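Local coordinates for glycoside hydrolase family 31 (Trueperella pyogenes, PDB 5I0F), which degrades cycloalternan, a cyclic glucose oligosaccharide, probably as a retaining glycoside hydrolase that works through a covalent glycosyl-enzyme intermediate on a TIM barrel, at residues 330-335 and 339-344; 359-364 and 368-373; 403-408 and 449-454. All blocks are in the same frame, centred on the assembly; numbering follows the deposited sequence.

All three contacts belong to the TIM-barrel domain of this single-chain assembly and follow one another along the chain. Contacts 1 and 2 both use the long loop between strand 326-329 and helix 370-379: 330-335 with 339-344 leaves the strand end beside the bound sugars, and 359-364 with 368-373 leads into the helix. Their centres lie about 11 Å apart. Contact 3 joins helix 400-412 to the junction of helices 442-450 and 453-457, with its centre about 14 Å from contact 1 and about 21 Å from contact 2. Thr339 ties contact 1 to contact 3 through Gln405 and Tyr454, so the loop that carries Glu330 and Glu335 is also hydrogen-bonded to the helical layer.

Contact 1 of 3, residues 330-335 and 339-344. With GLC (alpha-D-glucopyranose), chain C; BGC (beta-D-glucopyranose), chain B.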
loop_
_atom_site.group_PDB
_atom_site.type_symbol
_atom_site.label_atom_id
_atom_site.label_comp_id
_atom_site.label_asym_id
_atom_site.label_seq_id
_atom_site.Cartn_x
_atom_site.Cartn_y
_atom_site.Cartn_z
ATOM N N GLU A 330 -8.260 11.618 12.555
ATOM C CA GLU A 330 -6.829 11.424 12.399
ATOM C C GLU A 330 -6.025 12.218 13.385
ATOM O O GLU A 330 -5.160 11.662 14.067
ATOM C CB GLU A 330 -6.394 11.767 10.960
ATOM C CG GLU A 330 -7.025 10.861 9.943
ATOM C CD GLU A 330 -6.297 10.856 8.613
ATOM O OE1 GLU A 330 -5.748 11.932 8.212
ATOM O OE2 GLU A 330 -6.305 9.773 7.972
ATOM N N ALA A 331 -6.329 13.510 13.474
ATOM C CA ALA A 331 -5.644 14.433 14.376
ATOM C C ALA A 331 -6.414 14.509 15.701
ATOM O O ALA A 331 -7.029 15.513 16.004
ATOM C CB ALA A 331 -5.532 15.811 13.734
ATOM N N TRP A 332 -6.374 13.413 16.451
ATOM C CA TRP A 332 -7.025 13.266 17.747
ATOM C C TRP A 332 -6.049 13.320 18.919
ATOM O O TRP A 332 -6.450 13.639 20.051
ATOM C CB TRP A 332 -7.799 11.922 17.815
ATOM C CG TRP A 332 -6.969 10.705 17.710
ATOM C CD1 TRP A 332 -6.562 10.086 16.573
ATOM C CD2 TRP A 332 -6.401 9.966 18.796
ATOM N NE1 TRP A 332 -5.771 9.003 16.877
ATOM C CE2 TRP A 332 -5.657 8.901 18.235
ATOM C CE3 TRP A 332 -6.450 10.099 20.180
ATOM C CZ2 TRP A 332 -4.977 7.956 19.015
ATOM C CZ3 TRP A 332 -5.760 9.149 20.974
ATOM C CH2 TRP A 332 -5.047 8.096 20.378
ATOM N N SER A 333 -4.790 12.947 18.678
ATOM C CA SER A 333 -3.857 12.665 19.771
ATOM C C SER A 333 -2.933 13.850 20.066
ATOM O O SER A 333 -3.007 14.902 19.422
ATOM C CB SER A 333 -3.032 11.431 19.425
ATOM O OG SER A 333 -1.950 11.774 18.552
ATOM N N ASP A 334 -2.079 13.664 21.070
ATOM C CA ASP A 334 -1.024 14.612 21.380
ATOM C C ASP A 334 0.044 14.803 20.261
ATOM O O ASP A 334 0.922 15.676 20.384
ATOM C CB ASP A 334 -0.357 14.256 22.727
ATOM C CG ASP A 334 0.303 12.863 22.739
ATOM O OD1 ASP A 334 0.663 12.308 21.683
ATOM O OD2 ASP A 334 0.467 12.321 23.842
ATOM N N GLU A 335 -0.017 13.990 19.203
ATOM C CA GLU A 335 0.910 14.046 18.061
ATOM C C GLU A 335 2.364 13.706 18.418
ATOM O O GLU A 335 3.288 13.990 17.649
ATOM C CB GLU A 335 0.835 15.400 17.337
ATOM C CG GLU A 335 -0.529 15.686 16.711
ATOM C CD GLU A 335 -0.873 14.770 15.529
ATOM O OE1 GLU A 335 0.046 14.310 14.807
ATOM O OE2 GLU A 335 -2.088 14.507 15.320
ATOM N N THR A 339 -1.382 7.791 21.444
ATOM C CA THR A 339 -2.013 6.973 22.455
ATOM C C THR A 339 -3.014 7.747 23.341
ATOM O O THR A 339 -3.942 7.159 23.887
ATOM C CB THR A 339 -0.884 6.345 23.321
ATOM O OG1 THR A 339 -0.020 5.589 22.450
ATOM C CG2 THR A 339 -1.422 5.442 24.299
ATOM N N ILE A 340 -2.820 9.056 23.453
ATOM C CA ILE A 340 -3.535 9.938 24.377
ATOM C C ILE A 340 -4.127 11.107 23.592
ATOM O O ILE A 340 -3.429 11.702 22.789
ATOM C CB ILE A 340 -2.548 10.482 25.424
ATOM C CG1 ILE A 340 -1.913 9.291 26.187
ATOM C CG2 ILE A 340 -3.223 11.493 26.347
ATOM C CD1 ILE A 340 -0.801 9.654 27.116
ATOM N N PHE A 341 -5.397 11.435 23.858
ATOM C CA PHE A 341 -6.065 12.573 23.224
ATOM C C PHE A 341 -5.357 13.915 23.525
ATOM O O PHE A 341 -4.861 14.133 24.645
ATOM C CB PHE A 341 -7.541 12.660 23.657
ATOM C CG PHE A 341 -8.493 11.829 22.822
ATOM C CD1 PHE A 341 -8.722 10.490 23.113
ATOM C CD2 PHE A 341 -9.169 12.391 21.743
ATOM C CE1 PHE A 341 -9.596 9.732 22.362
ATOM C CE2 PHE A 341 -10.049 11.635 20.984
ATOM C CZ PHE A 341 -10.265 10.300 21.294
ATOM N N ARG A 342 -5.298 14.804 22.534
ATOM C CA ARG A 342 -4.616 16.085 22.713
ATOM C C ARG A 342 -5.204 16.860 23.908
ATOM O O ARG A 342 -6.434 16.884 24.094
ATOM C CB ARG A 342 -4.668 16.956 21.463
ATOM C CG ARG A 342 -3.735 18.152 21.526
ATOM C CD ARG A 342 -3.466 18.717 20.145
ATOM N NE ARG A 342 -4.677 19.168 19.432
ATOM C CZ ARG A 342 -5.130 20.430 19.343
ATOM N NH1 ARG A 342 -6.227 20.685 18.629
ATOM N NH2 ARG A 342 -4.531 21.447 19.962
ATOM N N ASP A 343 -4.301 17.459 24.695
ATOM C CA ASP A 343 -4.610 18.237 25.930
ATOM C C ASP A 343 -5.051 17.445 27.158
ATOM O O ASP A 343 -5.278 18.044 28.216
ATOM C CB ASP A 343 -5.618 19.387 25.667
ATOM C CG ASP A 343 -5.099 20.419 24.669
ATOM O OD1 ASP A 343 -3.867 20.628 24.592
ATOM O OD2 ASP A 343 -5.945 21.011 23.957
ATOM N N ALA A 344 -5.173 16.121 27.070
ATOM C CA ALA A 344 -5.532 15.327 28.245
ATOM C C ALA A 344 -4.440 15.453 29.288
ATOM O O ALA A 344 -3.270 15.578 28.941
ATOM C CB ALA A 344 -5.745 13.854 27.868
HETATM C C1 GLC C . -1.069 13.278 8.895
HETATM C C2 GLC C . 0.342 13.863 9.072
HETATM C C3 GLC C . 1.047 13.267 10.284
HETATM C C4 GLC C . 0.147 13.352 11.512
HETATM C C5 GLC C . -1.187 12.668 11.224
HETATM C C6 GLC C . -2.143 12.710 12.412
HETATM O O2 GLC C . 1.138 13.624 7.904
HETATM O O3 GLC C . 2.288 13.949 10.514
HETATM O O4 GLC C . 0.799 12.721 12.626
HETATM O O5 GLC C . -1.810 13.328 10.117
HETATM O O6 GLC C . -2.503 14.053 12.710
HETATM C C2 BGC B . -2.693 8.553 4.891
HETATM C C3 BGC B . -3.602 9.790 4.783
HETATM C C4 BGC B . -3.623 10.517 6.124
HETATM C C5 BGC B . -2.199 10.859 6.588
HETATM C C6 BGC B . -2.253 11.395 8.013
HETATM C C1 BGC B . -1.720 8.447 6.094
HETATM O O2 BGC B . -2.364 7.830 3.688
HETATM O O3 BGC B . -4.918 9.404 4.379
HETATM O O4 BGC B . -4.411 11.720 6.029
HETATM O O5 BGC B . -1.274 9.743 6.535
HETATM O O6 BGC B . -0.985 11.933 8.401
HETATM O O HOH W 1 -6.205 17.069 18.338
HETATM O O HOH W 2 0.225 9.567 23.167
#
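A lone beta bridge, with no strand on either side of it, pairs Ser333 with Phe341 (CA to CA 4.1 Å) where the loop after strand 326-329 of the TIM barrel doubles back on itself. Two backbone bonds frame it. Arg342 N donates to Trp332 O at 3.0 Å, and Asp334 N reaches Ile340 O almost head-on, with a C=O...N angle of 167°. The side chains of Trp332 and Phe341 cross at about a right angle in an edge-to-face pair: the indole edge, led by CE3, stands over the centre of the Phe341 ring, the planes 62° apart. Trp332 gets there with CG lying between its backbone N and carbonyl carbon (chi1 63°), and Ser333 CB lies over one indole face; NE1 is held by Trp387 O. The same loop serves the sugar pocket. Glu335 receives two hydroxyls of one glucose on its carboxylate, O4 on OE1 and O6 on OE2, while Glu330 OE1 accepts from O4 of another glucose at 2.6 Å; Lys465 forms a salt bridge with Glu330 OE2. Ser333 OG accepts from Glu335 N at 3.0 Å, an ST turn that helps hold the backbone at Glu335, the residue that grips the first glucose. Away from the sugars, Asp334 OD1 accepts from Glu336 N, and one water donates to Asp334 OD2 at 2.8 Å and accepts from Thr339 N.

Contact 2 of 3, residues 359-364 and 368-373; sequences FTYPSD and PDPAGM
Tyr361 reaches across to the start of helix 370-379: its CB meets Pro368 and the whole ring beyond it meets Pro370. CB sits 3.3 Å from Pro368 O. Beyond it, CG and CD1 face Pro370 CD, while CE1 and CZ face CG of the same proline, with CE1 to CG at 3.5 Å. Pro370 CD stands nearly on the ring normal, 9° off it and 3.6 Å from the ring centroid, a CH-pi contact made over the face. The phenol OH ends the run, with Pro370 CG still 4.0 Å away. CG of Tyr361 is placed anti to the carbonyl carbon (chi1 -61°), which turns one ring face to the proline. The backbones make no direct hydrogen bond here; instead a water donates to both Tyr361 O and Pro368 O, at 2.7 and 2.8 Å. Pro368 CB packs against the carbonyls of Pro362 and Ser363. Asp369, whose backbone N is held by Gln307, uses OD1 to accept from Gly372 N, which comes from above the carboxylate plane. The aspartate N-cap followed by proline in the first turn is a classic helix start, here opening a helix of the TIM barrel.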
loop_
_atom_site.group_PDB
_atom_site.type_symbol
_atom_site.label_atom_id
_atom_site.label_comp_id
_atom_site.label_asym_id
_atom_site.label_seq_id
_atom_site.Cartn_x
_atom_site.Cartn_y
_atom_site.Cartn_z
ATOM N N PHE A 359 -7.126 9.804 33.012
ATOM C CA PHE A 359 -7.149 11.052 32.285
ATOM C C PHE A 359 -8.208 12.019 32.772
ATOM O O PHE A 359 -9.334 11.626 33.043
ATOM C CB PHE A 359 -7.351 10.796 30.804
ATOM C CG PHE A 359 -6.291 9.934 30.203
ATOM C CD1 PHE A 359 -5.001 10.433 29.999
ATOM C CD2 PHE A 359 -6.551 8.597 29.895
ATOM C CE1 PHE A 359 -4.000 9.637 29.460
ATOM C CE2 PHE A 359 -5.556 7.793 29.348
ATOM C CZ PHE A 359 -4.272 8.312 29.144
ATOM N N THR A 360 -7.808 13.283 32.855
ATOM C CA THR A 360 -8.701 14.410 33.042
ATOM C C THR A 360 -8.604 15.274 31.802
ATOM O O THR A 360 -7.502 15.517 31.294
ATOM C CB THR A 360 -8.283 15.232 34.270
ATOM O OG1 THR A 360 -8.252 14.371 35.403
ATOM C CG2 THR A 360 -9.280 16.328 34.555
ATOM N N TYR A 361 -9.757 15.733 31.313
ATOM C CA TYR A 361 -9.829 16.450 30.039
ATOM C C TYR A 361 -10.259 17.889 30.345
ATOM O O TYR A 361 -11.373 18.098 30.828
ATOM C CB TYR A 361 -10.801 15.739 29.089
ATOM C CG TYR A 361 -10.392 14.320 28.764
ATOM C CD1 TYR A 361 -9.460 14.052 27.769
ATOM C CD2 TYR A 361 -10.935 13.232 29.453
ATOM C CE1 TYR A 361 -9.082 12.755 27.469
ATOM C CE2 TYR A 361 -10.551 11.930 29.173
ATOM C CZ TYR A 361 -9.616 11.699 28.171
ATOM O OH TYR A 361 -9.222 10.427 27.880
ATOM N N PRO A 362 -9.381 18.880 30.093
ATOM C CA PRO A 362 -9.740 20.254 30.426
ATOM C C PRO A 362 -10.952 20.744 29.646
ATOM O O PRO A 362 -11.035 20.506 28.433
ATOM C CB PRO A 362 -8.503 21.067 30.010
ATOM C CG PRO A 362 -7.397 20.092 29.864
ATOM C CD PRO A 362 -8.035 18.790 29.503
ATOM N N SER A 363 -11.855 21.460 30.313
ATOM C CA SER A 363 -13.026 22.019 29.616
ATOM C C SER A 363 -12.635 22.937 28.450
ATOM O O SER A 363 -13.345 22.975 27.467
ATOM C CB SER A 363 -13.970 22.741 30.589
ATOM O OG SER A 363 -13.355 23.920 31.082
ATOM N N ASP A 364 -11.497 23.634 28.537
ATOM C CA ASP A 364 -11.020 24.488 27.437
ATOM C C ASP A 364 -10.025 23.825 26.448
ATOM O O ASP A 364 -9.485 24.500 25.573
ATOM C CB ASP A 364 -10.452 25.821 27.982
ATOM C CG ASP A 364 -9.210 25.640 28.858
ATOM O OD1 ASP A 364 -8.901 24.501 29.282
ATOM O OD2 ASP A 364 -8.547 26.664 29.149
ATOM N N PRO A 368 -12.677 18.054 25.319
ATOM C CA PRO A 368 -13.138 18.148 26.704
ATOM C C PRO A 368 -13.834 16.903 27.233
ATOM O O PRO A 368 -13.886 16.728 28.437
ATOM C CB PRO A 368 -14.089 19.369 26.693
ATOM C CG PRO A 368 -14.485 19.517 25.283
ATOM C CD PRO A 368 -13.325 19.067 24.463
ATOM N N ASP A 369 -14.347 16.041 26.362
ATOM C CA ASP A 369 -15.001 14.799 26.820
ATOM C C ASP A 369 -15.060 13.803 25.653
ATOM O O ASP A 369 -16.104 13.619 25.029
ATOM C CB ASP A 369 -16.400 15.170 27.365
ATOM C CG ASP A 369 -17.099 14.027 28.095
ATOM O OD1 ASP A 369 -16.629 12.873 28.093
ATOM O OD2 ASP A 369 -18.185 14.299 28.646
ATOM N N PRO A 370 -13.913 13.164 25.325
ATOM C CA PRO A 370 -13.938 12.256 24.182
ATOM C C PRO A 370 -14.907 11.090 24.389
ATOM O O PRO A 370 -15.586 10.688 23.445
ATOM C CB PRO A 370 -12.468 11.790 24.045
ATOM C CG PRO A 370 -11.813 12.151 25.329
ATOM C CD PRO A 370 -12.564 13.321 25.886
ATOM N N ALA A 371 -15.012 10.588 25.618
ATOM C CA ALA A 371 -15.972 9.521 25.901
ATOM C C ALA A 371 -17.400 9.998 25.602
ATOM O O ALA A 371 -18.181 9.239 25.064
ATOM C CB ALA A 371 -15.858 9.027 27.343
ATOM N N GLY A 372 -17.709 11.255 25.940
ATOM C CA GLY A 372 -19.005 11.884 25.633
ATOM C C GLY A 372 -19.294 12.064 24.145
ATOM O O GLY A 372 -20.402 11.807 23.686
ATOM N N MET A 373 -18.296 12.499 23.387
ATOM C CA MET A 373 -18.380 12.485 21.919
ATOM C C MET A 373 -18.757 11.103 21.364
ATOM O O MET A 373 -19.727 10.967 20.621
ATOM C CB MET A 373 -17.064 12.970 21.308
ATOM C CG MET A 373 -17.039 12.871 19.799
ATOM S SD MET A 373 -15.440 13.356 19.178
ATOM C CE MET A 373 -14.354 12.029 19.698
HETATM O O HOH W 3 -13.922 18.845 30.338
#

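Contact 3 of 3, residues 403-408 and 449-454; sequences LAQGNA and TEQRRY
Gln405 NE2 has two partners: it donates to Gln451 OE1 at 2.8 Å with an N-H...O angle of 158°, and it is also hydrogen-bonded to Thr339 OG1 in the sugar-binding loop. The Gln451 oxygen lies close to the amide plane of Gln405, so the N-H is well aimed. The nitrogen in turn meets the acceptor somewhat tilted from the carbonyl plane, and the two amide planes stand 58° apart. The two side chains run alongside each other, pointing opposite ways, which lets OE1 also lie against the stem of its partner, 3.6 Å from Gln405 CG. Gln405 spans the gap at full stretch, CG anti to the backbone N (chi1 -170°) and the chain extended beyond it; Gln451 by contrast folds at its second torsion. In the TIM-barrel domain this bridge runs from helix 400-412 to the turn between helices 442-450 and 453-457, with the nearest CA atoms, those of Gln405 and Gln451, as far apart as 9.1 Å. The remaining amide atoms are also used: Gln405 OE1 accepts from Gln392 NE2, and Gln451 NE2 donates to Gly351 O, so both buried amides are fixed in their flip. The turn itself is a type I beta turn from Glu450 to Arg453, and its first and last residues are tied by a salt bridge. Arg453 NE donates in its guanidinium plane to the syn side of Glu450 OE1 at 2.8 Å, somewhat out of the carboxylate plane, while NH1 of the same arginine pairs with Glu457.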
loop_
_atom_site.group_PDB
_atom_site.type_symbol
_atom_site.label_atom_id
_atom_site.label_comp_id
_atom_site.label_asym_id
_atom_site.label_seq_id
_atom_site.Cartn_x
_atom_site.Cartn_y
_atom_site.Cartn_z
ATOM N N LEU A 403 8.770 10.158 25.405
ATOM C CA LEU A 403 10.111 9.637 25.633
ATOM C C LEU A 403 10.083 8.370 26.462
ATOM O O LEU A 403 10.764 7.430 26.127
ATOM C CB LEU A 403 11.030 10.666 26.314
ATOM C CG LEU A 403 11.345 11.913 25.484
ATOM C CD1 LEU A 403 12.022 12.961 26.351
ATOM C CD2 LEU A 403 12.215 11.545 24.283
ATOM N N ALA A 404 9.309 8.352 27.548
ATOM C CA ALA A 404 9.198 7.138 28.371
ATOM C C ALA A 404 8.568 5.969 27.595
ATOM O O ALA A 404 9.002 4.831 27.725
ATOM C CB ALA A 404 8.431 7.418 29.651
ATOM N N GLN A 405 7.541 6.253 26.792
ATOM C CA GLN A 405 6.925 5.220 25.955
ATOM C C GLN A 405 7.928 4.581 24.977
ATOM O O GLN A 405 7.958 3.366 24.835
ATOM C CB GLN A 405 5.727 5.799 25.205
ATOM C CG GLN A 405 4.884 4.750 24.496
ATOM C CD GLN A 405 3.660 5.385 23.861
ATOM O OE1 GLN A 405 3.756 6.453 23.256
ATOM N NE2 GLN A 405 2.497 4.761 24.050
ATOM N N GLY A 406 8.773 5.391 24.347
ATOM C CA GLY A 406 9.832 4.872 23.460
ATOM C C GLY A 406 10.891 4.074 24.194
ATOM O O GLY A 406 11.328 3.035 23.712
ATOM N N ASN A 407 11.285 4.541 25.379
ATOM C CA ASN A 407 12.242 3.781 26.205
ATOM C C ASN A 407 11.671 2.437 26.637
ATOM O O ASN A 407 12.377 1.465 26.644
ATOM C CB ASN A 407 12.670 4.579 27.423
ATOM C CG ASN A 407 13.714 5.631 27.092
ATOM O OD1 ASN A 407 14.265 5.666 25.990
ATOM N ND2 ASN A 407 14.023 6.470 28.070
ATOM N N ALA A 408 10.377 2.400 26.970
ATOM C CA ALA A 408 9.708 1.155 27.357
ATOM C C ALA A 408 9.567 0.196 26.162
ATOM O O ALA A 408 9.748 -1.007 26.302
ATOM C CB ALA A 408 8.349 1.450 27.988
ATOM N N THR A 449 -0.280 -3.050 21.223
ATOM C CA THR A 449 -1.713 -2.764 21.271
ATOM C C THR A 449 -2.249 -2.562 22.704
ATOM O O THR A 449 -3.255 -1.899 22.889
ATOM C CB THR A 449 -2.538 -3.850 20.558
ATOM O OG1 THR A 449 -2.220 -5.130 21.109
ATOM C CG2 THR A 449 -2.242 -3.834 19.057
ATOM N N GLU A 450 -1.587 -3.119 23.708
ATOM C CA GLU A 450 -2.014 -2.930 25.089
ATOM C C GLU A 450 -1.976 -1.444 25.468
ATOM O O GLU A 450 -2.825 -0.971 26.211
ATOM C CB GLU A 450 -1.137 -3.751 26.037
ATOM C CG GLU A 450 -1.654 -3.837 27.455
ATOM C CD GLU A 450 -3.028 -4.491 27.598
ATOM O OE1 GLU A 450 -3.447 -5.303 26.750
ATOM O OE2 GLU A 450 -3.702 -4.179 28.609
ATOM N N GLN A 451 -1.014 -0.711 24.917
ATOM C CA GLN A 451 -0.951 0.751 25.081
ATOM C C GLN A 451 -2.252 1.465 24.614
ATOM O O GLN A 451 -2.582 2.548 25.114
ATOM C CB GLN A 451 0.251 1.315 24.313
ATOM C CG GLN A 451 1.638 0.785 24.718
ATOM C CD GLN A 451 2.252 1.524 25.904
ATOM O OE1 GLN A 451 2.257 2.762 25.934
ATOM N NE2 GLN A 451 2.799 0.774 26.875
ATOM N N ARG A 452 -2.957 0.875 23.648
ATOM C CA ARG A 452 -4.204 1.424 23.073
ATOM C C ARG A 452 -5.485 0.792 23.566
ATOM O O ARG A 452 -6.568 1.205 23.123
ATOM C CB ARG A 452 -4.215 1.234 21.535
ATOM C CG ARG A 452 -3.277 2.136 20.800
ATOM C CD ARG A 452 -1.908 1.518 20.565
ATOM N NE ARG A 452 -1.104 2.565 19.974
ATOM C CZ ARG A 452 0.199 2.741 20.118
ATOM N NH1 ARG A 452 0.964 1.898 20.823
ATOM N NH2 ARG A 452 0.744 3.788 19.528
ATOM N N ARG A 453 -5.390 -0.217 24.434
ATOM C CA ARG A 453 -6.555 -1.013 24.807
ATOM C C ARG A 453 -7.648 -0.157 25.432
ATOM O O ARG A 453 -8.832 -0.348 25.135
ATOM C CB ARG A 453 -6.159 -2.167 25.754
ATOM C CG ARG A 453 -7.336 -3.016 26.253
ATOM C CD ARG A 453 -6.862 -4.215 27.071
ATOM N NE ARG A 453 -6.193 -5.174 26.205
ATOM C CZ ARG A 453 -6.799 -6.029 25.390
ATOM N NH1 ARG A 453 -8.125 -6.083 25.299
ATOM N NH2 ARG A 453 -6.064 -6.830 24.628
ATOM N N TYR A 454 -7.256 0.798 26.269
ATOM C CA TYR A 454 -8.251 1.688 26.938
ATOM C C TYR A 454 -9.123 2.485 25.952
ATOM O O TYR A 454 -10.270 2.802 26.269
ATOM C CB TYR A 454 -7.600 2.633 27.943
ATOM C CG TYR A 454 -7.090 3.916 27.338
ATOM C CD1 TYR A 454 -5.819 3.993 26.764
ATOM C CD2 TYR A 454 -7.881 5.061 27.327
ATOM C CE1 TYR A 454 -5.363 5.173 26.218
ATOM C CE2 TYR A 454 -7.433 6.236 26.766
ATOM C CZ TYR A 454 -6.176 6.283 26.209
ATOM O OH TYR A 454 -5.746 7.467 25.666
#